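Local coordinates for kinectin 1 (Kinesin receptor) (Legionella pneumophila, PDB 4MU6), which is an effector protein of unknown molecular function, represented here by its N-terminal domain, a long, mostly helical coiled-coil rod, at residues 8-13 and 252-257; 99-104 and 184-189; 123-128 and 160-165. All blocks are in the same frame, centred on the assembly; numbering follows the deposited sequence.

Contact 1 of 3, residues 8-13 and 252-257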
# COMPACT_ATOMS: atom_id res chain seq x y z
N CYS A 8 13.85 -23.56 6.23
CA CYS A 8 13.48 -24.76 6.97
C CYS A 8 14.10 -26.01 6.36
O CYS A 8 13.85 -26.34 5.20
CB CYS A 8 11.96 -24.91 7.04
SG CYS A 8 11.37 -26.24 8.13
N ASN A 9 14.92 -26.69 7.15
CA ASN A 9 15.37 -28.04 6.84
C ASN A 9 14.31 -28.98 7.36
O ASN A 9 14.24 -29.22 8.56
CB ASN A 9 16.68 -28.32 7.58
CG ASN A 9 17.32 -29.65 7.17
OD1 ASN A 9 16.64 -30.67 7.02
ND2 ASN A 9 18.63 -29.62 6.99
N ILE A 10 13.46 -29.50 6.48
CA ILE A 10 12.29 -30.24 6.94
C ILE A 10 12.66 -31.53 7.71
O ILE A 10 11.99 -31.89 8.68
CB ILE A 10 11.30 -30.51 5.78
CG1 ILE A 10 9.93 -30.93 6.32
CG2 ILE A 10 11.86 -31.53 4.83
CD1 ILE A 10 9.19 -29.80 6.99
N GLU A 11 13.74 -32.19 7.30
CA GLU A 11 14.17 -33.42 7.93
C GLU A 11 14.64 -33.16 9.36
O GLU A 11 14.29 -33.89 10.29
CB GLU A 11 15.30 -34.07 7.13
CG GLU A 11 15.77 -35.39 7.69
CD GLU A 11 16.71 -36.14 6.75
OE1 GLU A 11 16.46 -36.13 5.52
OE2 GLU A 11 17.70 -36.72 7.25
N GLU A 12 15.41 -32.10 9.53
CA GLU A 12 15.91 -31.73 10.84
C GLU A 12 14.77 -31.28 11.78
O GLU A 12 14.83 -31.51 12.98
CB GLU A 12 16.94 -30.62 10.68
CG GLU A 12 17.74 -30.30 11.91
CD GLU A 12 18.75 -29.21 11.64
OE1 GLU A 12 19.11 -29.03 10.45
OE2 GLU A 12 19.16 -28.52 12.59
N LEU A 13 13.73 -30.67 11.22
CA LEU A 13 12.60 -30.24 12.04
C LEU A 13 11.82 -31.44 12.57
O LEU A 13 11.52 -31.53 13.76
CB LEU A 13 11.67 -29.30 11.27
CG LEU A 13 10.43 -28.83 12.03
CD1 LEU A 13 10.82 -28.06 13.26
CD2 LEU A 13 9.56 -27.95 11.15
N ILE A 252 4.46 -28.92 5.02
CA ILE A 252 3.66 -29.82 5.81
C ILE A 252 3.54 -31.19 5.12
O ILE A 252 3.71 -32.23 5.75
CB ILE A 252 2.29 -29.22 6.15
CG1 ILE A 252 2.48 -28.04 7.11
CG2 ILE A 252 1.39 -30.27 6.79
CD1 ILE A 252 1.34 -27.07 7.10
N GLN A 253 3.26 -31.17 3.82
CA GLN A 253 3.15 -32.41 3.08
C GLN A 253 4.46 -33.19 3.08
O GLN A 253 4.46 -34.40 3.21
CB GLN A 253 2.67 -32.17 1.64
CG GLN A 253 2.54 -33.44 0.81
CD GLN A 253 1.64 -34.47 1.47
OE1 GLN A 253 0.71 -34.14 2.20
NE2 GLN A 253 1.93 -35.75 1.22
N GLU A 254 5.58 -32.48 2.95
CA GLU A 254 6.89 -33.12 3.00
C GLU A 254 7.15 -33.79 4.35
O GLU A 254 7.53 -34.98 4.42
CB GLU A 254 7.99 -32.09 2.74
CG GLU A 254 9.17 -32.65 1.98
CD GLU A 254 10.06 -31.56 1.39
OE1 GLU A 254 9.55 -30.45 1.11
OE2 GLU A 254 11.28 -31.83 1.21
N ALA A 255 6.96 -33.03 5.42
CA ALA A 255 7.12 -33.51 6.77
C ALA A 255 6.22 -34.72 7.02
O ALA A 255 6.61 -35.63 7.75
CB ALA A 255 6.80 -32.39 7.78
N ASP A 256 5.03 -34.70 6.44
CA ASP A 256 4.12 -35.84 6.51
C ASP A 256 4.76 -37.06 5.86
O ASP A 256 4.72 -38.16 6.42
CB ASP A 256 2.81 -35.51 5.78
CG ASP A 256 1.85 -36.69 5.73
OD1 ASP A 256 2.07 -37.62 4.91
OD2 ASP A 256 0.87 -36.68 6.50
N GLN A 257 5.35 -36.87 4.69
CA GLN A 257 5.92 -37.98 3.92
C GLN A 257 7.05 -38.71 4.64
O GLN A 257 7.20 -39.92 4.52
CB GLN A 257 6.44 -37.48 2.57
CG GLN A 257 5.36 -37.15 1.57
CD GLN A 257 4.63 -38.38 1.09
OE1 GLN A 257 3.61 -38.78 1.66
NE2 GLN A 257 5.15 -39.00 0.03
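I10 meets A255 and E254 at the start of helix 10-22, where the chain comes against helix 227-273. The tight part is the I10-A255 pair. Their CA atoms lie 6.1 Å apart, a short spacing that the small methyl of A255 permits. The longer branch of I10, CG1 and CD1, packs on A255. Its CG1 stands anti to the backbone N (chi1 -164°), and its end CD1 comes 3.6 Å from A255 CB. I10 CG1 itself rests near the A255 backbone N. The same isoleucine also touches L251, one turn before A255 in helix 227-273.

The other side is looser. There I10 CG2 lies 3.7 Å from E254 OE2, so a methyl meets a carboxylate oxygen without a polar bond. The extended E254 side chain is exposed and runs at a slant past the isoleucine. Next to I10, N9 caps the helix: E12 N donates to N9 OD1 at 3.1 Å. The bond is nearly straight at the hydrogen, 166°, but the N-H sits above the carbonyl plane. I252, whose CB points away from segment 8-13, packs on H46, T50 and L53 of helix 43-105. The contact is thus mainly apolar, with van der Waals packing at its centre and a charged group at its solvent edge.

Contact 2 of 3, residues 99-104 and 184-189; sequences EVLTRE and KIKLNE
Segments 99-104 and 184-189 are both helical and run roughly antiparallel, with 148° between their directions. Their axes come within 9.9 Å. The closest CA atoms are those of L101 and L187, 7.3 Å apart.

L101 and L187 meet between the two backbones and point past one another from opposing helices. L101 has CG beside its backbone N and opposite the carbonyl carbon (chi1 -68°). From there L101 CD1 touches L187 CD2 at 3.7 Å. The same methyl, L101 CD1, reaches K186 CB at 3.6 Å, so it packs against two consecutive residues. L101 CD2 lies beside K186 CD, and the two side chains cross at about a right angle. K186 offers only its aliphatic part here. Its chain is extended beyond CG, and the amino end leads away from the contact. T102 also borders L187: T102 OG1 is 3.9 Å from L187 CD2. That hydroxyl is hydrogen-bonded to K98 O, one turn back in its own helix. L101 also touches I190, and L187 reaches L105. The leucines are thus probably part of a longer, largely apolar seam between helices 43-105 and 158-217. Such leucine contact between long antiparallel helices is consistent with the coiled-coil family of this domain.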
# COMPACT_ATOMS: atom_id res chain seq x y z
N GLU A 99 -4.86 39.55 -7.47
CA GLU A 99 -4.62 40.94 -7.12
C GLU A 99 -4.49 41.86 -8.35
O GLU A 99 -5.10 42.91 -8.38
CB GLU A 99 -3.38 41.08 -6.24
CG GLU A 99 -3.56 40.55 -4.84
CD GLU A 99 -2.25 40.44 -4.07
OE1 GLU A 99 -1.20 40.86 -4.62
OE2 GLU A 99 -2.26 39.95 -2.92
N VAL A 100 -3.69 41.48 -9.34
CA VAL A 100 -3.54 42.35 -10.51
C VAL A 100 -4.84 42.45 -11.31
O VAL A 100 -5.25 43.55 -11.69
CB VAL A 100 -2.35 41.99 -11.44
CG1 VAL A 100 -1.04 42.12 -10.68
CG2 VAL A 100 -2.49 40.61 -12.02
N LEU A 101 -5.52 41.32 -11.52
CA LEU A 101 -6.76 41.32 -12.28
C LEU A 101 -7.80 42.20 -11.61
O LEU A 101 -8.57 42.90 -12.27
CB LEU A 101 -7.32 39.91 -12.42
CG LEU A 101 -6.53 38.93 -13.29
CD1 LEU A 101 -7.10 37.55 -13.07
CD2 LEU A 101 -6.59 39.32 -14.77
N THR A 102 -7.82 42.16 -10.28
CA THR A 102 -8.83 42.87 -9.52
C THR A 102 -8.48 44.34 -9.46
O THR A 102 -9.36 45.19 -9.50
CB THR A 102 -8.93 42.30 -8.11
OG1 THR A 102 -9.30 40.91 -8.19
CG2 THR A 102 -9.97 43.05 -7.28
N ARG A 103 -7.19 44.65 -9.38
CA ARG A 103 -6.76 46.03 -9.39
C ARG A 103 -7.15 46.64 -10.73
O ARG A 103 -7.66 47.76 -10.78
CB ARG A 103 -5.25 46.12 -9.13
CG ARG A 103 -4.67 47.51 -9.22
CD ARG A 103 -3.18 47.50 -8.89
NE ARG A 103 -2.95 46.96 -7.55
CZ ARG A 103 -2.23 45.88 -7.29
NH1 ARG A 103 -1.62 45.21 -8.27
NH2 ARG A 103 -2.10 45.47 -6.04
N GLU A 104 -6.96 45.91 -11.83
CA GLU A 104 -7.35 46.43 -13.14
C GLU A 104 -8.87 46.62 -13.27
O GLU A 104 -9.35 47.67 -13.72
CB GLU A 104 -6.82 45.55 -14.26
CG GLU A 104 -7.19 46.06 -15.65
CD GLU A 104 -6.36 45.40 -16.74
OE1 GLU A 104 -6.01 44.21 -16.58
OE2 GLU A 104 -6.04 46.09 -17.73
N LYS A 184 -12.78 39.00 -15.76
CA LYS A 184 -13.76 38.26 -14.98
C LYS A 184 -13.67 36.76 -15.21
O LYS A 184 -13.77 35.99 -14.26
CB LYS A 184 -15.17 38.79 -15.20
CG LYS A 184 -15.51 39.93 -14.25
CD LYS A 184 -17.00 40.21 -14.23
CE LYS A 184 -17.38 41.24 -15.24
NZ LYS A 184 -18.85 41.41 -15.31
N ILE A 185 -13.46 36.35 -16.46
CA ILE A 185 -13.27 34.93 -16.76
C ILE A 185 -12.05 34.38 -16.03
O ILE A 185 -12.10 33.30 -15.45
CB ILE A 185 -13.18 34.69 -18.29
CG1 ILE A 185 -14.56 34.93 -18.93
CG2 ILE A 185 -12.68 33.28 -18.61
CD1 ILE A 185 -14.53 35.10 -20.44
N LYS A 186 -10.96 35.14 -16.02
CA LYS A 186 -9.72 34.69 -15.39
C LYS A 186 -9.89 34.63 -13.88
O LYS A 186 -9.20 33.87 -13.20
CB LYS A 186 -8.57 35.64 -15.74
CG LYS A 186 -7.87 35.36 -17.05
CD LYS A 186 -7.11 36.58 -17.53
CE LYS A 186 -6.36 36.32 -18.83
NZ LYS A 186 -5.92 37.61 -19.45
N LEU A 187 -10.78 35.45 -13.35
CA LEU A 187 -11.04 35.44 -11.94
C LEU A 187 -11.83 34.19 -11.60
O LEU A 187 -11.58 33.56 -10.58
CB LEU A 187 -11.75 36.70 -11.48
CG LEU A 187 -10.85 37.94 -11.35
CD1 LEU A 187 -11.69 39.12 -10.89
CD2 LEU A 187 -9.70 37.70 -10.38
N ASN A 188 -12.76 33.82 -12.48
CA ASN A 188 -13.52 32.59 -12.31
C ASN A 188 -12.66 31.32 -12.38
O ASN A 188 -12.84 30.40 -11.58
CB ASN A 188 -14.64 32.50 -13.32
CG ASN A 188 -15.76 33.48 -13.04
OD1 ASN A 188 -16.01 33.86 -11.89
ND2 ASN A 188 -16.45 33.88 -14.10
N GLU A 189 -11.73 31.27 -13.34
CA GLU A 189 -10.86 30.11 -13.49
C GLU A 189 -9.91 29.98 -12.30
O GLU A 189 -9.49 28.88 -11.96
CB GLU A 189 -10.06 30.17 -14.79
CG GLU A 189 -10.89 29.89 -16.03
CD GLU A 189 -10.21 30.38 -17.30
OE1 GLU A 189 -9.24 31.16 -17.19
OE2 GLU A 189 -10.65 29.98 -18.40

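Contact 3 of 3, residues 123-128 and 160-165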
# COMPACT_ATOMS: atom_id res chain seq x y z
N HIS A 123 -17.32 64.54 -30.37
CA HIS A 123 -18.56 64.59 -31.14
C HIS A 123 -19.07 66.01 -31.18
O HIS A 123 -19.63 66.45 -32.19
CB HIS A 123 -19.63 63.70 -30.53
CG HIS A 123 -19.51 62.26 -30.90
ND1 HIS A 123 -19.75 61.24 -30.00
CD2 HIS A 123 -19.19 61.66 -32.07
CE1 HIS A 123 -19.58 60.08 -30.61
NE2 HIS A 123 -19.23 60.30 -31.86
N TYR A 124 -18.89 66.72 -30.07
CA TYR A 124 -19.26 68.12 -29.95
C TYR A 124 -18.42 68.95 -30.92
O TYR A 124 -18.95 69.73 -31.70
CB TYR A 124 -19.11 68.59 -28.50
CG TYR A 124 -19.43 70.04 -28.21
CD1 TYR A 124 -20.74 70.48 -28.11
CD2 TYR A 124 -18.40 70.98 -28.01
CE1 TYR A 124 -21.04 71.82 -27.84
CE2 TYR A 124 -18.69 72.32 -27.74
CZ TYR A 124 -20.01 72.73 -27.66
OH TYR A 124 -20.29 74.06 -27.39
N LYS A 125 -17.10 68.74 -30.90
CA LYS A 125 -16.20 69.42 -31.84
C LYS A 125 -16.52 69.12 -33.31
O LYS A 125 -16.38 69.99 -34.16
CB LYS A 125 -14.74 69.09 -31.56
CG LYS A 125 -14.21 69.61 -30.24
CD LYS A 125 -12.70 69.42 -30.15
CE LYS A 125 -12.14 69.98 -28.85
NZ LYS A 125 -10.65 69.99 -28.84
N LEU A 126 -16.95 67.91 -33.63
CA LEU A 126 -17.25 67.56 -35.01
C LEU A 126 -18.54 68.22 -35.47
O LEU A 126 -18.65 68.67 -36.61
CB LEU A 126 -17.35 66.04 -35.19
CG LEU A 126 -17.66 65.56 -36.61
CD1 LEU A 126 -16.51 65.89 -37.54
CD2 LEU A 126 -17.97 64.07 -36.62
N GLU A 127 -19.51 68.29 -34.56
CA GLU A 127 -20.79 68.92 -34.86
C GLU A 127 -20.60 70.40 -35.20
O GLU A 127 -21.35 70.97 -35.99
CB GLU A 127 -21.74 68.76 -33.67
CG GLU A 127 -23.16 69.24 -33.92
CD GLU A 127 -24.11 68.87 -32.78
OE1 GLU A 127 -23.69 68.13 -31.87
OE2 GLU A 127 -25.28 69.33 -32.80
N ARG A 128 -19.57 71.00 -34.61
CA ARG A 128 -19.31 72.43 -34.78
C ARG A 128 -18.52 72.73 -36.07
O ARG A 128 -18.21 73.88 -36.35
CB ARG A 128 -18.58 72.97 -33.55
CG ARG A 128 -18.71 74.47 -33.34
CD ARG A 128 -18.25 74.85 -31.94
NE ARG A 128 -17.00 74.19 -31.58
CZ ARG A 128 -16.39 74.34 -30.40
NH1 ARG A 128 -16.91 75.14 -29.48
NH2 ARG A 128 -15.25 73.70 -30.16
N GLU A 160 -11.46 65.11 -41.03
CA GLU A 160 -10.91 63.76 -41.07
C GLU A 160 -10.14 63.37 -39.81
O GLU A 160 -10.21 62.22 -39.37
CB GLU A 160 -10.04 63.56 -42.32
CG GLU A 160 -10.83 63.63 -43.63
CD GLU A 160 -10.08 63.06 -44.83
OE1 GLU A 160 -10.47 63.38 -45.98
OE2 GLU A 160 -9.11 62.29 -44.63
N ARG A 161 -9.43 64.31 -39.20
CA ARG A 161 -8.64 63.97 -38.02
C ARG A 161 -9.48 63.90 -36.74
O ARG A 161 -9.12 63.20 -35.79
CB ARG A 161 -7.41 64.87 -37.87
CG ARG A 161 -7.70 66.28 -37.43
CD ARG A 161 -6.41 67.07 -37.25
NE ARG A 161 -6.67 68.45 -36.86
CZ ARG A 161 -6.75 69.47 -37.71
NH1 ARG A 161 -6.58 69.27 -39.01
NH2 ARG A 161 -6.99 70.69 -37.25
N LEU A 162 -10.61 64.61 -36.71
CA LEU A 162 -11.60 64.40 -35.66
C LEU A 162 -12.20 63.00 -35.80
O LEU A 162 -12.45 62.32 -34.80
CB LEU A 162 -12.72 65.43 -35.72
CG LEU A 162 -12.45 66.76 -35.02
CD1 LEU A 162 -13.62 67.70 -35.20
CD2 LEU A 162 -12.17 66.52 -33.54
N GLN A 163 -12.44 62.58 -37.05
CA GLN A 163 -13.02 61.27 -37.32
C GLN A 163 -12.09 60.16 -36.83
O GLN A 163 -12.54 59.14 -36.30
CB GLN A 163 -13.29 61.09 -38.81
CG GLN A 163 -14.51 61.86 -39.33
CD GLN A 163 -14.67 61.77 -40.86
OE1 GLN A 163 -13.69 61.87 -41.61
NE2 GLN A 163 -15.91 61.57 -41.31
N ARG A 164 -10.79 60.35 -37.04
CA ARG A 164 -9.80 59.37 -36.65
C ARG A 164 -9.68 59.30 -35.14
O ARG A 164 -9.54 58.22 -34.57
CB ARG A 164 -8.44 59.66 -37.30
CG ARG A 164 -8.33 59.19 -38.75
CD ARG A 164 -6.90 59.31 -39.29
NE ARG A 164 -6.46 60.70 -39.34
CZ ARG A 164 -6.51 61.47 -40.43
NH1 ARG A 164 -6.97 60.98 -41.58
NH2 ARG A 164 -6.08 62.73 -40.38
N SER A 165 -9.76 60.46 -34.49
CA SER A 165 -9.75 60.53 -33.03
C SER A 165 -10.95 59.81 -32.46
O SER A 165 -10.82 59.02 -31.51
CB SER A 165 -9.72 61.97 -32.55
OG SER A 165 -8.46 62.54 -32.79
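L162 lays one methyl over the backbone of helix 108-127 between K125 and L126. Its CD1 is the probing atom, 3.6 Å from L126 CA. The same L162 CD1 lies 3.7 Å from K125 O and close to L126 N, so it presses on main chain more than on side chain. The CB of L162 points toward the other helix. CG is swung beside the backbone N (chi1 -85°), and with chi2 at 178° one methyl, CD1, reaches the L126 backbone.

L126 answers less closely. Its CB and CD1 are each 4.1 Å from L162 CD1. The two leucines lie alongside, pointing opposite ways. The CA atoms of L126 and L162 are 6.5 Å apart, close enough for the methyl to rest on main chain. L162 thus straddles two residues of the other helix: CD1 sits on the L126 side, while CD2 faces K125.

K125 closes one flank with the root of its side chain. K125 CB is 4.1 Å from L162 CD2, the second methyl of that leucine. Beyond CG the lysine is extended and its amino end leads away, so its charge takes no part in this packing.

The contact joins the C-terminal end of helix 108-127 to the beginning of helix 158-217. L162 and S165 also touch L122, while H123 and L126 touch I166. These residues carry the pairing of the two helices further along; no strands are present.

Overall arrangement
All three contacts pair helices of one elongated chain. None is fully core. Contacts 1 and 2 are partly buried, each with one buried residue, whereas contact 3 lies at the surface. Contacts 2 and 3 share helix 158-217 and lie on the same side of the chain's centre, their centres about 35 Å apart. Contact 1 is on the opposite side, about 75 Å from contact 2 and 108 Å from contact 3, centre to centre. It brings the N-terminal region to helix 227-273. All are mainly apolar, but differently: isoleucine on alanine in contact 1, a leucine pair flanked by a lysine's aliphatic chain and a threonine in contact 2, and a leucine methyl on backbone in contact 3.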